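Long-range contacts in protein piwi (PDB 6KR6), which binds piRNAs directly and, in complex with them, represses transposable elements in the germline of the fruit fly: residues I81-V86 with G117-T122; P202-S207 with L217-T222; D528-T533 with I798-L803. All blocks are in the same frame, centred on the assembly; numbering follows the deposited sequence.

Contact 1. Residues I81-V86 with G117-T122. With ZN (zinc ion), chain L.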
loop_
_atom_site.group_PDB
_atom_site.type_symbol
_atom_site.label_atom_id
_atom_site.label_comp_id
_atom_site.label_asym_id
_atom_site.label_seq_id
_atom_site.Cartn_x
_atom_site.Cartn_y
_atom_site.Cartn_z
ATOM N N ILE A 81 7.859 -18.692 -29.163
ATOM C CA ILE A 81 6.671 -19.468 -28.827
ATOM C C ILE A 81 5.787 -19.572 -30.062
ATOM O O ILE A 81 5.453 -18.555 -30.682
ATOM C CB ILE A 81 5.903 -18.843 -27.649
ATOM C CG1 ILE A 81 6.703 -19.013 -26.359
ATOM C CG2 ILE A 81 4.528 -19.474 -27.509
ATOM C CD1 ILE A 81 7.159 -20.437 -26.117
ATOM N N VAL A 82 5.404 -20.798 -30.408
ATOM C CA VAL A 82 4.609 -21.072 -31.600
ATOM C C VAL A 82 3.177 -21.364 -31.178
ATOM O O VAL A 82 2.936 -22.196 -30.291
ATOM C CB VAL A 82 5.197 -22.243 -32.405
ATOM C CG1 VAL A 82 4.681 -22.210 -33.829
ATOM C CG2 VAL A 82 6.716 -22.193 -32.383
ATOM N N HIS A 83 2.228 -20.679 -31.813
ATOM C CA HIS A 83 0.808 -20.819 -31.532
ATOM C C HIS A 83 0.106 -21.428 -32.737
ATOM O O HIS A 83 0.261 -20.940 -33.868
ATOM C CB HIS A 83 0.181 -19.465 -31.187
ATOM C CG HIS A 83 -1.305 -19.512 -31.006
ATOM N ND1 HIS A 83 -1.943 -20.533 -30.336
ATOM C CD2 HIS A 83 -2.279 -18.658 -31.404
ATOM C CE1 HIS A 83 -3.245 -20.309 -30.331
ATOM N NE2 HIS A 83 -3.475 -19.178 -30.972
ATOM N N TYR A 84 -0.657 -22.491 -32.481
ATOM C CA TYR A 84 -1.470 -23.189 -33.463
ATOM C C TYR A 84 -2.924 -23.224 -33.008
ATOM O O TYR A 84 -3.232 -23.111 -31.815
ATOM C CB TYR A 84 -1.001 -24.640 -33.674
ATOM C CG TYR A 84 0.470 -24.843 -33.961
ATOM C CD1 TYR A 84 0.917 -25.088 -35.253
ATOM C CD2 TYR A 84 1.407 -24.829 -32.936
ATOM C CE1 TYR A 84 2.258 -25.291 -35.517
ATOM C CE2 TYR A 84 2.747 -25.030 -33.192
ATOM C CZ TYR A 84 3.168 -25.261 -34.483
ATOM O OH TYR A 84 4.504 -25.460 -34.741
ATOM N N HIS A 85 -3.816 -23.403 -33.977
ATOM C CA HIS A 85 -5.214 -23.730 -33.724
ATOM C C HIS A 85 -5.454 -25.170 -34.154
ATOM O O HIS A 85 -5.078 -25.561 -35.264
ATOM C CB HIS A 85 -6.154 -22.776 -34.465
ATOM C CG HIS A 85 -6.359 -21.466 -33.767
ATOM N ND1 HIS A 85 -6.514 -20.276 -34.445
ATOM C CD2 HIS A 85 -6.446 -21.162 -32.450
ATOM C CE1 HIS A 85 -6.677 -19.294 -33.577
ATOM N NE2 HIS A 85 -6.643 -19.805 -32.359
ATOM N N VAL A 86 -6.075 -25.953 -33.277
ATOM C CA VAL A 86 -6.163 -27.400 -33.427
ATOM C C VAL A 86 -7.615 -27.800 -33.642
ATOM O O VAL A 86 -8.522 -27.251 -33.007
ATOM C CB VAL A 86 -5.569 -28.111 -32.195
ATOM C CG1 VAL A 86 -5.591 -29.613 -32.373
ATOM C CG2 VAL A 86 -4.153 -27.622 -31.937
ATOM N N GLY A 117 -7.839 -27.299 -25.785
ATOM C CA GLY A 117 -8.838 -27.903 -26.638
ATOM C C GLY A 117 -8.982 -27.230 -27.986
ATOM O O GLY A 117 -9.623 -27.797 -28.880
ATOM N N LEU A 118 -8.402 -26.041 -28.153
ATOM C CA LEU A 118 -8.437 -25.324 -29.420
ATOM C C LEU A 118 -7.119 -24.589 -29.632
ATOM O O LEU A 118 -6.416 -24.834 -30.617
ATOM C CB LEU A 118 -9.617 -24.349 -29.452
ATOM C CG LEU A 118 -10.323 -24.155 -30.797
ATOM C CD1 LEU A 118 -9.425 -23.452 -31.804
ATOM C CD2 LEU A 118 -10.800 -25.492 -31.342
ATOM N N GLN A 119 -6.776 -23.686 -28.714
ATOM C CA GLN A 119 -5.500 -22.988 -28.778
ATOM C C GLN A 119 -4.388 -23.896 -28.272
ATOM O O GLN A 119 -4.550 -24.608 -27.269
ATOM C CB GLN A 119 -5.543 -21.705 -27.945
ATOM C CG GLN A 119 -6.836 -20.911 -28.064
ATOM C CD GLN A 119 -6.911 -20.043 -29.315
ATOM O OE1 GLN A 119 -5.916 -19.846 -30.023
ATOM N NE2 GLN A 119 -8.099 -19.510 -29.585
ATOM N N LEU A 120 -3.251 -23.864 -28.973
ATOM C CA LEU A 120 -2.082 -24.667 -28.641
ATOM C C LEU A 120 -0.847 -23.781 -28.666
ATOM O O LEU A 120 -0.607 -23.074 -29.649
ATOM C CB LEU A 120 -1.917 -25.828 -29.629
ATOM C CG LEU A 120 -0.558 -26.532 -29.668
ATOM C CD1 LEU A 120 -0.349 -27.393 -28.431
ATOM C CD2 LEU A 120 -0.418 -27.358 -30.938
ATOM N N PHE A 121 -0.070 -23.820 -27.587
ATOM C CA PHE A 121 1.198 -23.109 -27.494
ATOM C C PHE A 121 2.296 -24.129 -27.243
ATOM O O PHE A 121 2.227 -24.893 -26.273
ATOM C CB PHE A 121 1.176 -22.066 -26.377
ATOM C CG PHE A 121 0.100 -21.035 -26.530
ATOM C CD1 PHE A 121 0.212 -20.032 -27.478
ATOM C CD2 PHE A 121 -1.020 -21.061 -25.717
ATOM C CE1 PHE A 121 -0.779 -19.079 -27.618
ATOM C CE2 PHE A 121 -2.013 -20.111 -25.852
ATOM C CZ PHE A 121 -1.893 -19.118 -26.803
ATOM N N THR A 122 3.303 -24.146 -28.112
ATOM C CA THR A 122 4.408 -25.079 -27.948
ATOM C C THR A 122 5.679 -24.443 -28.491
ATOM O O THR A 122 5.668 -23.328 -29.020
ATOM C CB THR A 122 4.117 -26.415 -28.638
ATOM O OG1 THR A 122 5.226 -27.302 -28.440
ATOM C CG2 THR A 122 3.902 -26.208 -30.124
HETATM ZN ZN ZN L . -5.330 -18.516 -31.500
#
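H83 and Q119 bind one zinc ion from the two strands 82-86 and 119-122, and the H83 side chain touches something at nearly every atom. Its CB packs on the F121 ring, 3.7 Å from CE1; CG, set anti to the backbone N (chi1 175°), has the same CE1 above it. ND1 gives its hydrogen to L120 O at 3.0 Å, a bond that runs nearly in the imidazole plane but comes in from above the carbonyl plane, 52° out of it. L120 O also accepts from Y84 N; the ND1 bond and the zinc at NE2 together fix the rotation of the imidazole. At the tip, H83 NE2 binds the zinc at 2.0 Å, together with H85 NE2 and Q119 OE1, the amide of Q119 lying nearly coplanar with the H83 ring. The two strands are antiparallel neighbours in the sheet of the Piwi N-terminal domain, where strand 142-152 flanks the histidine strand on its other side. H83 and F121, a non-hydrogen-bonded pair, hold their rings near parallel but slid apart, centroids 4.5 Å apart. Cutting F121 back to an alanine is likely to uncover that face of the imidazole and take the aromatic neighbour from I81 CG2. On the opposite face of the sheet, L120 CD2 lies 3.7 Å from Y84 CD2; the Y84 hydroxyl is hydrogen-bonded to R124 O and F126 N.

Contact 2. Residues P202-S207 with L217-T222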
loop_
_atom_site.group_PDB
_atom_site.type_symbol
_atom_site.label_atom_id
_atom_site.label_comp_id
_atom_site.label_asym_id
_atom_site.label_seq_id
_atom_site.Cartn_x
_atom_site.Cartn_y
_atom_site.Cartn_z
ATOM N N PRO A 202 2.688 -18.556 6.219
ATOM C CA PRO A 202 3.772 -17.991 5.413
ATOM C C PRO A 202 3.604 -18.362 3.949
ATOM O O PRO A 202 2.934 -19.334 3.593
ATOM C CB PRO A 202 5.027 -18.635 6.008
ATOM C CG PRO A 202 4.541 -19.952 6.523
ATOM C CD PRO A 202 3.138 -19.708 7.021
ATOM N N GLY A 203 4.228 -17.564 3.092
ATOM C CA GLY A 203 4.125 -17.819 1.671
ATOM C C GLY A 203 5.029 -16.895 0.888
ATOM O O GLY A 203 5.739 -16.055 1.445
ATOM N N TYR A 204 4.968 -17.057 -0.428
ATOM C CA TYR A 204 5.840 -16.353 -1.354
ATOM C C TYR A 204 5.005 -15.670 -2.425
ATOM O O TYR A 204 4.186 -16.315 -3.089
ATOM C CB TYR A 204 6.848 -17.318 -1.987
ATOM C CG TYR A 204 7.710 -18.034 -0.971
ATOM C CD1 TYR A 204 8.894 -17.470 -0.516
ATOM C CD2 TYR A 204 7.336 -19.270 -0.461
ATOM C CE1 TYR A 204 9.681 -18.116 0.416
ATOM C CE2 TYR A 204 8.119 -19.924 0.471
ATOM C CZ TYR A 204 9.290 -19.344 0.904
ATOM O OH TYR A 204 10.074 -19.991 1.831
ATOM N N GLU A 205 5.203 -14.363 -2.569
ATOM C CA GLU A 205 4.605 -13.580 -3.638
ATOM C C GLU A 205 5.548 -13.570 -4.833
ATOM O O GLU A 205 6.758 -13.385 -4.679
ATOM C CB GLU A 205 4.330 -12.152 -3.165
ATOM C CG GLU A 205 3.574 -11.287 -4.153
ATOM C CD GLU A 205 3.284 -9.903 -3.602
ATOM O OE1 GLU A 205 3.285 -8.936 -4.389
ATOM O OE2 GLU A 205 3.059 -9.783 -2.380
ATOM N N THR A 206 4.985 -13.767 -6.023
ATOM C CA THR A 206 5.764 -13.992 -7.230
ATOM C C THR A 206 5.427 -12.945 -8.284
ATOM O O THR A 206 4.288 -12.477 -8.377
ATOM C CB THR A 206 5.497 -15.396 -7.790
ATOM O OG1 THR A 206 5.243 -16.300 -6.708
ATOM C CG2 THR A 206 6.697 -15.891 -8.561
ATOM N N SER A 207 6.432 -12.575 -9.078
ATOM C CA SER A 207 6.223 -11.630 -10.167
ATOM C C SER A 207 7.220 -11.915 -11.282
ATOM O O SER A 207 8.251 -12.557 -11.071
ATOM C CB SER A 207 6.345 -10.178 -9.687
ATOM O OG SER A 207 7.604 -9.938 -9.084
ATOM N N LEU A 217 12.338 -13.305 -12.953
ATOM C CA LEU A 217 11.335 -13.868 -12.056
ATOM C C LEU A 217 11.739 -13.547 -10.626
ATOM O O LEU A 217 12.834 -13.916 -10.195
ATOM C CB LEU A 217 11.217 -15.382 -12.254
ATOM C CG LEU A 217 10.463 -16.147 -11.167
ATOM C CD1 LEU A 217 9.013 -15.726 -11.164
ATOM C CD2 LEU A 217 10.591 -17.649 -11.364
ATOM N N GLY A 218 10.863 -12.868 -9.892
ATOM C CA GLY A 218 11.175 -12.409 -8.553
ATOM C C GLY A 218 10.195 -12.933 -7.521
ATOM O O GLY A 218 9.018 -13.160 -7.817
ATOM N N THR A 219 10.691 -13.110 -6.296
ATOM C CA THR A 219 9.904 -13.613 -5.182
ATOM C C THR A 219 10.083 -12.704 -3.973
ATOM O O THR A 219 11.071 -11.977 -3.853
ATOM C CB THR A 219 10.299 -15.050 -4.812
ATOM O OG1 THR A 219 11.026 -15.642 -5.896
ATOM C CG2 THR A 219 9.062 -15.884 -4.529
ATOM N N GLU A 220 9.103 -12.760 -3.072
ATOM C CA GLU A 220 9.112 -11.946 -1.864
ATOM C C GLU A 220 8.361 -12.685 -0.763
ATOM O O GLU A 220 7.433 -13.449 -1.035
ATOM C CB GLU A 220 8.495 -10.563 -2.133
ATOM C CG GLU A 220 7.914 -9.832 -0.923
ATOM C CD GLU A 220 8.971 -9.251 0.001
ATOM O OE1 GLU A 220 10.177 -9.415 -0.280
ATOM O OE2 GLU A 220 8.589 -8.625 1.013
ATOM N N ILE A 221 8.787 -12.472 0.483
ATOM C CA ILE A 221 8.116 -13.098 1.618
ATOM C C ILE A 221 6.744 -12.459 1.819
ATOM O O ILE A 221 6.552 -11.257 1.594
ATOM C CB ILE A 221 8.986 -12.975 2.882
ATOM C CG1 ILE A 221 10.380 -13.551 2.621
ATOM C CG2 ILE A 221 8.336 -13.670 4.064
ATOM C CD1 ILE A 221 10.365 -14.986 2.136
ATOM N N THR A 222 5.772 -13.269 2.239
ATOM C CA THR A 222 4.411 -12.792 2.437
ATOM C C THR A 222 3.757 -13.613 3.539
ATOM O O THR A 222 4.131 -14.763 3.781
ATOM C CB THR A 222 3.601 -12.870 1.133
ATOM O OG1 THR A 222 4.320 -12.207 0.086
ATOM C CG2 THR A 222 2.242 -12.201 1.282
#
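E205 and E220 form the central hydrogen-bonded pair of this antiparallel ladder: E205 N donates to E220 O, and E220 N returns the bond to E205 O, both at 2.9 Å. S207 and G218 repeat the reciprocal pattern at one end, where G218 N to S207 O is nearly straight (171°). The bonds at the other end are less straight: G203 N to T222 O is weak (128°), and T222 N to G203 O is also bent. In the non-hydrogen-bonded pairs between, CA-H groups make use of the same carbonyls, T219 CA standing 3.2 Å from E205 O and Y204 CA 3.3 Å from E220 O. Backbone groups of Y204 and T206 are hydrogen-bonded to L184 and R182, T219 O accepts from N69 ND2, and T206 OG1 makes a weak bond with R182 O. E220 bends at chi2 (74°), carrying its carboxylate away from E205 to salt bridges with R700 and R365, which probably offset its buried charge. On the face with Y204 and I221, the two side chains run alongside each other, I221 CD1 3.6 Å from Y204 CE1, while T219 CG2 packs on Y204 CB. The pair belongs to the long hairpin of strands 198-210 and 215-227, flanked by strands 183-193 and 70-74; helix 362-378 stacks F372 on the Y204 ring, and helix 158-172 brings M172 to T206 and L168 to L217.

Contact 3. Residues D528-T533 with I798-L803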
loop_
_atom_site.group_PDB
_atom_site.type_symbol
_atom_site.label_atom_id
_atom_site.label_comp_id
_atom_site.label_asym_id
_atom_site.label_seq_id
_atom_site.Cartn_x
_atom_site.Cartn_y
_atom_site.Cartn_z
ATOM N N ASP A 528 -16.386 21.500 15.854
ATOM C CA ASP A 528 -17.343 22.438 16.430
ATOM C C ASP A 528 -16.768 23.848 16.489
ATOM O O ASP A 528 -17.457 24.817 16.154
ATOM C CB ASP A 528 -17.768 21.963 17.821
ATOM C CG ASP A 528 -18.471 20.619 17.790
ATOM O OD1 ASP A 528 -19.087 20.291 16.753
ATOM O OD2 ASP A 528 -18.415 19.892 18.802
ATOM N N ARG A 529 -15.519 23.985 16.918
ATOM C CA ARG A 529 -14.826 25.261 16.952
ATOM C C ARG A 529 -13.676 25.229 15.944
ATOM O O ARG A 529 -13.551 24.298 15.142
ATOM C CB ARG A 529 -14.347 25.566 18.373
ATOM C CG ARG A 529 -15.363 25.233 19.462
ATOM C CD ARG A 529 -16.701 25.924 19.227
ATOM N NE ARG A 529 -16.624 27.368 19.426
ATOM C CZ ARG A 529 -16.908 27.976 20.574
ATOM N NH1 ARG A 529 -17.290 27.266 21.626
ATOM N NH2 ARG A 529 -16.810 29.295 20.667
ATOM N N ALA A 530 -12.828 26.260 15.980
ATOM C CA ALA A 530 -11.717 26.383 15.039
ATOM C C ALA A 530 -10.452 26.829 15.776
ATOM O O ALA A 530 -9.906 27.905 15.551
ATOM C CB ALA A 530 -12.068 27.350 13.909
ATOM N N VAL A 531 -9.967 25.972 16.676
ATOM C CA VAL A 531 -8.787 26.254 17.478
ATOM C C VAL A 531 -7.807 25.097 17.333
ATOM O O VAL A 531 -8.143 23.959 17.671
ATOM C CB VAL A 531 -9.128 26.476 18.963
ATOM C CG1 VAL A 531 -7.861 26.740 19.763
ATOM C CG2 VAL A 531 -10.114 27.625 19.121
ATOM N N PRO A 532 -6.592 25.326 16.832
ATOM C CA PRO A 532 -5.602 24.243 16.789
ATOM C C PRO A 532 -5.185 23.828 18.192
ATOM O O PRO A 532 -4.965 24.666 19.069
ATOM C CB PRO A 532 -4.434 24.857 16.008
ATOM C CG PRO A 532 -4.611 26.328 16.145
ATOM C CD PRO A 532 -6.087 26.570 16.229
ATOM N N THR A 533 -5.087 22.516 18.402
ATOM C CA THR A 533 -4.851 21.962 19.725
ATOM C C THR A 533 -3.640 21.038 19.711
ATOM O O THR A 533 -3.227 20.529 18.666
ATOM C CB THR A 533 -6.076 21.193 20.244
ATOM O OG1 THR A 533 -6.316 20.052 19.411
ATOM C CG2 THR A 533 -7.308 22.086 20.245
ATOM N N ILE A 798 -16.140 16.877 8.983
ATOM C CA ILE A 798 -15.261 17.775 8.232
ATOM C C ILE A 798 -14.830 18.921 9.144
ATOM O O ILE A 798 -15.693 19.595 9.727
ATOM C CB ILE A 798 -15.968 18.298 6.987
ATOM C CG1 ILE A 798 -16.397 17.134 6.092
ATOM C CG2 ILE A 798 -15.065 19.251 6.221
ATOM C CD1 ILE A 798 -15.254 16.240 5.661
ATOM N N PRO A 799 -13.532 19.166 9.294
ATOM C CA PRO A 799 -13.080 20.296 10.111
ATOM C C PRO A 799 -13.490 21.626 9.497
ATOM O O PRO A 799 -13.724 21.744 8.293
ATOM C CB PRO A 799 -11.555 20.140 10.125
ATOM C CG PRO A 799 -11.310 18.704 9.768
ATOM C CD PRO A 799 -12.409 18.342 8.820
ATOM N N GLN A 800 -13.576 22.639 10.358
ATOM C CA GLN A 800 -13.973 23.966 9.906
ATOM C C GLN A 800 -12.950 24.536 8.930
ATOM O O GLN A 800 -11.751 24.252 9.007
ATOM C CB GLN A 800 -14.152 24.909 11.098
ATOM C CG GLN A 800 -15.369 24.593 11.951
ATOM C CD GLN A 800 -16.012 25.838 12.533
ATOM O OE1 GLN A 800 -15.482 26.942 12.405
ATOM N NE2 GLN A 800 -17.165 25.666 13.169
ATOM N N ASN A 801 -13.441 25.359 8.006
ATOM C CA ASN A 801 -12.636 25.876 6.907
ATOM C C ASN A 801 -11.698 27.004 7.316
ATOM O O ASN A 801 -10.960 27.508 6.463
ATOM C CB ASN A 801 -13.549 26.356 5.775
ATOM C CG ASN A 801 -14.358 25.229 5.161
ATOM O OD1 ASN A 801 -15.340 24.767 5.742
ATOM N ND2 ASN A 801 -13.952 24.785 3.978
ATOM N N ALA A 802 -11.701 27.424 8.583
ATOM C CA ALA A 802 -10.782 28.476 9.004
ATOM C C ALA A 802 -9.346 27.983 9.111
ATOM O O ALA A 802 -8.417 28.796 9.054
ATOM C CB ALA A 802 -11.229 29.064 10.343
ATOM N N LEU A 803 -9.144 26.674 9.255
ATOM C CA LEU A 803 -7.826 26.089 9.444
ATOM C C LEU A 803 -7.177 25.658 8.134
ATOM O O LEU A 803 -6.280 24.807 8.149
ATOM C CB LEU A 803 -7.925 24.894 10.395
ATOM C CG LEU A 803 -8.785 25.138 11.637
ATOM C CD1 LEU A 803 -9.121 23.835 12.351
ATOM C CD2 LEU A 803 -8.082 26.101 12.576
#
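A530 turns its methyl toward the 798-803 loop and meets three residues: CB lies 4.0 Å from A802 CB and 3.8 Å from Q800 OE1, with L803 CD2 a little farther off. The buried side of the contact is apolar. L803 CD2 faces both the A530 carbonyl, 3.9 Å from its O, and the P532 ring, lying 4.2 Å from P532 CD. The side of D528, Q800 and A802 is more open, D528 and A802 being exposed. Bent at chi2, Q800 passes along the R529 carbonyl, CG 3.7 Å from R529 O. Its NE2 stands 3.1 Å from D528 O at an angle too poor for a hydrogen bond. D528 and R529 point CB away and pair their charges in salt bridges with R524 and D496 respectively. The contact lies near the C terminus, its nearest atom about 4 Å from the bound nucleic acid and the P532 side chain about 9 Å from those of Q556 and L810, thought by similarity to bind magnesium. With few apolar atoms and no good polar bond between them, the loops are held largely through neighbours: Q800 by backbone bonding to Y526 and a weak bond to V527 O, L803 by Y808.

From the N terminus the three contacts follow in series, none nested in or crossing another. Contact 1 closes a loop of 30 residues that includes helix 95-103, within the N-terminal domain. Contact 2 comes next, closing the hairpin of strands 198-210 and 215-227, with nine residues between its segments; its centre is about 30 Å from that of contact 1. Contact 3 is of a different order: its segments are separated by 264 residues, and it brings the chain after the last helix, 779-795, back to the loop leading into strand 533-537. It lies on the opposite side of the chain's centre from both other contacts, about 65 Å from contact 1 between centres.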